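Local structure of ankyrin repeat domain protein (Legionella pneumophila subsp. pneumophila, 6MCA) at residues Tyr295-Pro300 and Leu329-Phe334. The protein is a Legionella effector with ankyrin repeats and a cysteine protease-like region, which interacts with the host LARP7 component of the 7SK snRNP complex. Numbering follows the deposited sequence.
Sequences YRITRP and LGLLPF
Antiparallel β-pairing joins R296 and I297 to L332 and L331 at the margin of a five-stranded antiparallel sheet, where 331-337 is an outermost strand and 292-297 its neighbour. A largely helical excursion links the two strands, and its last helix, 318-329, runs directly into the edge strand through G330, which leaves the helix with positive phi. R296 and L332 form the hydrogen-bonded pair: R296 N donates to L332 O at 2.8 Å, and L332 N returns a nearly straight bond to R296 O. On one face, I297 and L331 run side by side, with I297 CG1 3.9 Å from L331 CD2; both also touch W277 of strand 276-280, which flanks 292-297 on the side away from the edge strand. Y295 joins this apolar group. L331 CD1 lies over one face of its ring, offset toward the rim, while Y295 CD2 lies 3.6 Å from P333 CA, approached obliquely. N326 of helix 318-329 touches both Y295 and L331. The other face carries R296 and L332. The R296 chain, bent at chi3, brings R296 NH1 obliquely to 4.3 Å from F334 CE1, and the F334 ring in turn meets W276. Beyond the last bridge, backbone hydrogen bonds continue into the loop after 297, where R299 N lies 2.9 Å from L329 O and the R299 chain extends along G330, with R299 CD 3.8 Å from G330 N. G330 O accepts from both T298 N and T298 OG1. The backbone N approaches from above the carbonyl plane, whereas the hydroxyl, set between backbone N and carbonyl carbon (chi1 67°), donates in that plane on a lone pair; the 2.5 Å from T298 OG1 to G330 O is unusually short, and its exact length doubtful.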
ATOM      1  N   TYR A 295       0.227  19.788 -17.557  1.00 19.31           N
ATOM      2  CA  TYR A 295       0.827  21.072 -17.872  1.00 20.91           C
ATOM      3  C   TYR A 295       2.183  20.862 -18.532  1.00 21.11           C
ATOM      4  O   TYR A 295       2.805  19.803 -18.408  1.00 24.29           O
ATOM      5  CB  TYR A 295       1.025  21.928 -16.610  1.00 19.35           C
ATOM      6  CG  TYR A 295      -0.107  21.897 -15.607  1.00 14.51           C
ATOM      7  CD1 TYR A 295      -0.266  20.824 -14.737  1.00 16.77           C
ATOM      8  CD2 TYR A 295      -0.996  22.959 -15.504  1.00 20.51           C
ATOM      9  CE1 TYR A 295      -1.294  20.798 -13.814  1.00 13.21           C
ATOM     10  CE2 TYR A 295      -2.024  22.943 -14.581  1.00 19.37           C
ATOM     11  CZ  TYR A 295      -2.169  21.861 -13.739  1.00 33.36           C
ATOM     12  OH  TYR A 295      -3.193  21.844 -12.821  1.00 38.00           O
ATOM     13  N   ARG A 296       2.644  21.901 -19.225  1.00 19.69           N
ATOM     14  CA  ARG A 296       4.016  21.961 -19.708  1.00 23.38           C
ATOM     15  C   ARG A 296       4.859  22.744 -18.711  1.00 25.47           C
ATOM     16  O   ARG A 296       4.448  23.814 -18.247  1.00 24.54           O
ATOM     17  CB  ARG A 296       4.088  22.615 -21.088  1.00 21.98           C
ATOM     18  CG  ARG A 296       5.502  22.690 -21.651  1.00 28.59           C
ATOM     19  CD  ARG A 296       5.621  23.727 -22.758  1.00 33.76           C
ATOM     20  NE  ARG A 296       4.701  23.465 -23.861  1.00 38.57           N
ATOM     21  CZ  ARG A 296       4.932  22.589 -24.834  1.00 71.69           C
ATOM     22  NH1 ARG A 296       4.037  22.417 -25.798  1.00 45.22           N
ATOM     23  NH2 ARG A 296       6.054  21.883 -24.842  1.00 60.25           N
ATOM     24  N   ILE A 297       6.031  22.210 -18.380  1.00 27.91           N
ATOM     25  CA  ILE A 297       6.945  22.871 -17.454  1.00 23.24           C
ATOM     26  C   ILE A 297       7.739  23.909 -18.240  1.00 28.22           C
ATOM     27  O   ILE A 297       8.637  23.564 -19.013  1.00 33.79           O
ATOM     28  CB  ILE A 297       7.871  21.867 -16.761  1.00 22.34           C
ATOM     29  CG1 ILE A 297       7.051  20.847 -15.967  1.00 24.05           C
ATOM     30  CG2 ILE A 297       8.856  22.586 -15.854  1.00 22.71           C
ATOM     31  CD1 ILE A 297       7.839  19.628 -15.542  1.00 21.58           C
ATOM     32  N   THR A 298       7.404  25.186 -18.052  1.00 16.92           N
ATOM     33  CA  THR A 298       8.063  26.268 -18.770  1.00 28.83           C
ATOM     34  C   THR A 298       9.250  26.854 -18.017  1.00 27.03           C
ATOM     35  O   THR A 298      10.049  27.578 -18.622  1.00 37.81           O
ATOM     36  CB  THR A 298       7.066  27.388 -19.093  1.00 21.71           C
ATOM     37  OG1 THR A 298       6.633  28.017 -17.879  1.00 24.00           O
ATOM     38  CG2 THR A 298       5.857  26.828 -19.833  1.00 15.79           C
ATOM     39  N   ARG A 299       9.391  26.559 -16.724  1.00 27.09           N
ATOM     40  CA  ARG A 299      10.568  26.931 -15.941  1.00 30.56           C
ATOM     41  C   ARG A 299      11.188  25.662 -15.362  1.00 25.31           C
ATOM     42  O   ARG A 299      11.116  25.422 -14.150  1.00 28.82           O
ATOM     43  CB  ARG A 299      10.218  27.924 -14.832  1.00 27.19           C
ATOM     44  CG  ARG A 299       9.341  29.088 -15.278  1.00 30.63           C
ATOM     45  CD  ARG A 299       8.890  29.934 -14.090  1.00 28.94           C
ATOM     46  NE  ARG A 299       8.431  31.260 -14.501  1.00 45.07           N
ATOM     47  CZ  ARG A 299       9.233  32.279 -14.793  1.00 51.48           C
ATOM     48  NH1 ARG A 299      10.550  32.135 -14.720  1.00 30.93           N
ATOM     49  NH2 ARG A 299       8.722  33.447 -15.161  1.00 38.90           N
ATOM     50  N   PRO A 300      11.809  24.827 -16.200  1.00 31.22           N
ATOM     51  CA  PRO A 300      12.418  23.592 -15.678  1.00 34.97           C
ATOM     52  C   PRO A 300      13.606  23.846 -14.770  1.00 39.72           C
ATOM     53  O   PRO A 300      13.993  22.944 -14.016  1.00 40.95           O
ATOM     54  CB  PRO A 300      12.835  22.841 -16.949  1.00 26.23           C
ATOM     55  CG  PRO A 300      13.071  23.924 -17.945  1.00 29.96           C
ATOM     56  CD  PRO A 300      12.075  25.008 -17.636  1.00 26.41           C
ATOM     57  N   LEU A 329       7.269  26.403 -11.118  1.00 18.82           N
ATOM     58  CA  LEU A 329       7.609  25.655 -12.321  1.00 22.00           C
ATOM     59  C   LEU A 329       7.069  26.287 -13.597  1.00 29.56           C
ATOM     60  O   LEU A 329       7.440  25.844 -14.690  1.00 27.38           O
ATOM     61  CB  LEU A 329       7.093  24.215 -12.216  1.00 25.04           C
ATOM     62  CG  LEU A 329       7.499  23.415 -10.977  1.00 20.30           C
ATOM     63  CD1 LEU A 329       6.920  22.009 -11.038  1.00 20.62           C
ATOM     64  CD2 LEU A 329       9.013  23.368 -10.836  1.00 23.32           C
ATOM     65  N   GLY A 330       6.217  27.304 -13.491  1.00 26.08           N
ATOM     66  CA  GLY A 330       5.602  27.897 -14.662  1.00 21.88           C
ATOM     67  C   GLY A 330       4.734  26.903 -15.404  1.00 23.33           C
ATOM     68  O   GLY A 330       4.918  26.676 -16.603  1.00 21.74           O
ATOM     69  N   LEU A 331       3.784  26.302 -14.691  1.00 16.41           N
ATOM     70  CA  LEU A 331       2.979  25.209 -15.229  1.00 19.02           C
ATOM     71  C   LEU A 331       1.942  25.766 -16.196  1.00 27.63           C
ATOM     72  O   LEU A 331       0.955  26.378 -15.776  1.00 21.76           O
ATOM     73  CB  LEU A 331       2.316  24.435 -14.094  1.00 15.54           C
ATOM     74  CG  LEU A 331       3.279  23.659 -13.196  1.00 23.63           C
ATOM     75  CD1 LEU A 331       2.513  22.800 -12.202  1.00 25.95           C
ATOM     76  CD2 LEU A 331       4.221  22.810 -14.038  1.00 12.85           C
ATOM     77  N   LEU A 332       2.159  25.540 -17.489  1.00 19.13           N
ATOM     78  CA  LEU A 332       1.237  26.002 -18.518  1.00 17.67           C
ATOM     79  C   LEU A 332       0.216  24.913 -18.815  1.00 20.69           C
ATOM     80  O   LEU A 332       0.599  23.840 -19.299  1.00 21.30           O
ATOM     81  CB  LEU A 332       1.997  26.367 -19.784  1.00 20.15           C
ATOM     82  CG  LEU A 332       1.194  26.745 -21.030  1.00 36.24           C
ATOM     83  CD1 LEU A 332       0.193  27.846 -20.723  1.00 21.48           C
ATOM     84  CD2 LEU A 332       2.132  27.164 -22.150  1.00 23.91           C
ATOM     85  N   PRO A 333      -1.072  25.133 -18.542  1.00 31.94           N
ATOM     86  CA  PRO A 333      -2.078  24.092 -18.800  1.00 23.34           C
ATOM     87  C   PRO A 333      -2.062  23.641 -20.252  1.00 21.53           C
ATOM     88  O   PRO A 333      -2.022  24.457 -21.176  1.00 30.28           O
ATOM     89  CB  PRO A 333      -3.398  24.779 -18.434  1.00 25.41           C
ATOM     90  CG  PRO A 333      -3.008  25.833 -17.457  1.00 23.86           C
ATOM     91  CD  PRO A 333      -1.659  26.321 -17.901  1.00 32.55           C
ATOM     92  N   PHE A 334      -2.097  22.324 -20.446  1.00 24.39           N
ATOM     93  CA  PHE A 334      -1.960  21.751 -21.778  1.00 17.59           C
ATOM     94  C   PHE A 334      -3.090  20.778 -22.089  1.00 26.15           C
ATOM     95  O   PHE A 334      -3.701  20.852 -23.160  1.00 25.15           O
ATOM     96  CB  PHE A 334      -0.605  21.053 -21.912  1.00 23.08           C
ATOM     97  CG  PHE A 334      -0.396  20.381 -23.239  1.00 27.71           C
ATOM     98  CD1 PHE A 334      -0.009  21.115 -24.348  1.00 26.82           C
ATOM     99  CD2 PHE A 334      -0.583  19.014 -23.376  1.00 26.09           C
ATOM    100  CE1 PHE A 334       0.184  20.500 -25.572  1.00 30.09           C
ATOM    101  CE2 PHE A 334      -0.392  18.392 -24.596  1.00 31.02           C
ATOM    102  CZ  PHE A 334      -0.006  19.136 -25.695  1.00 28.20           C
TER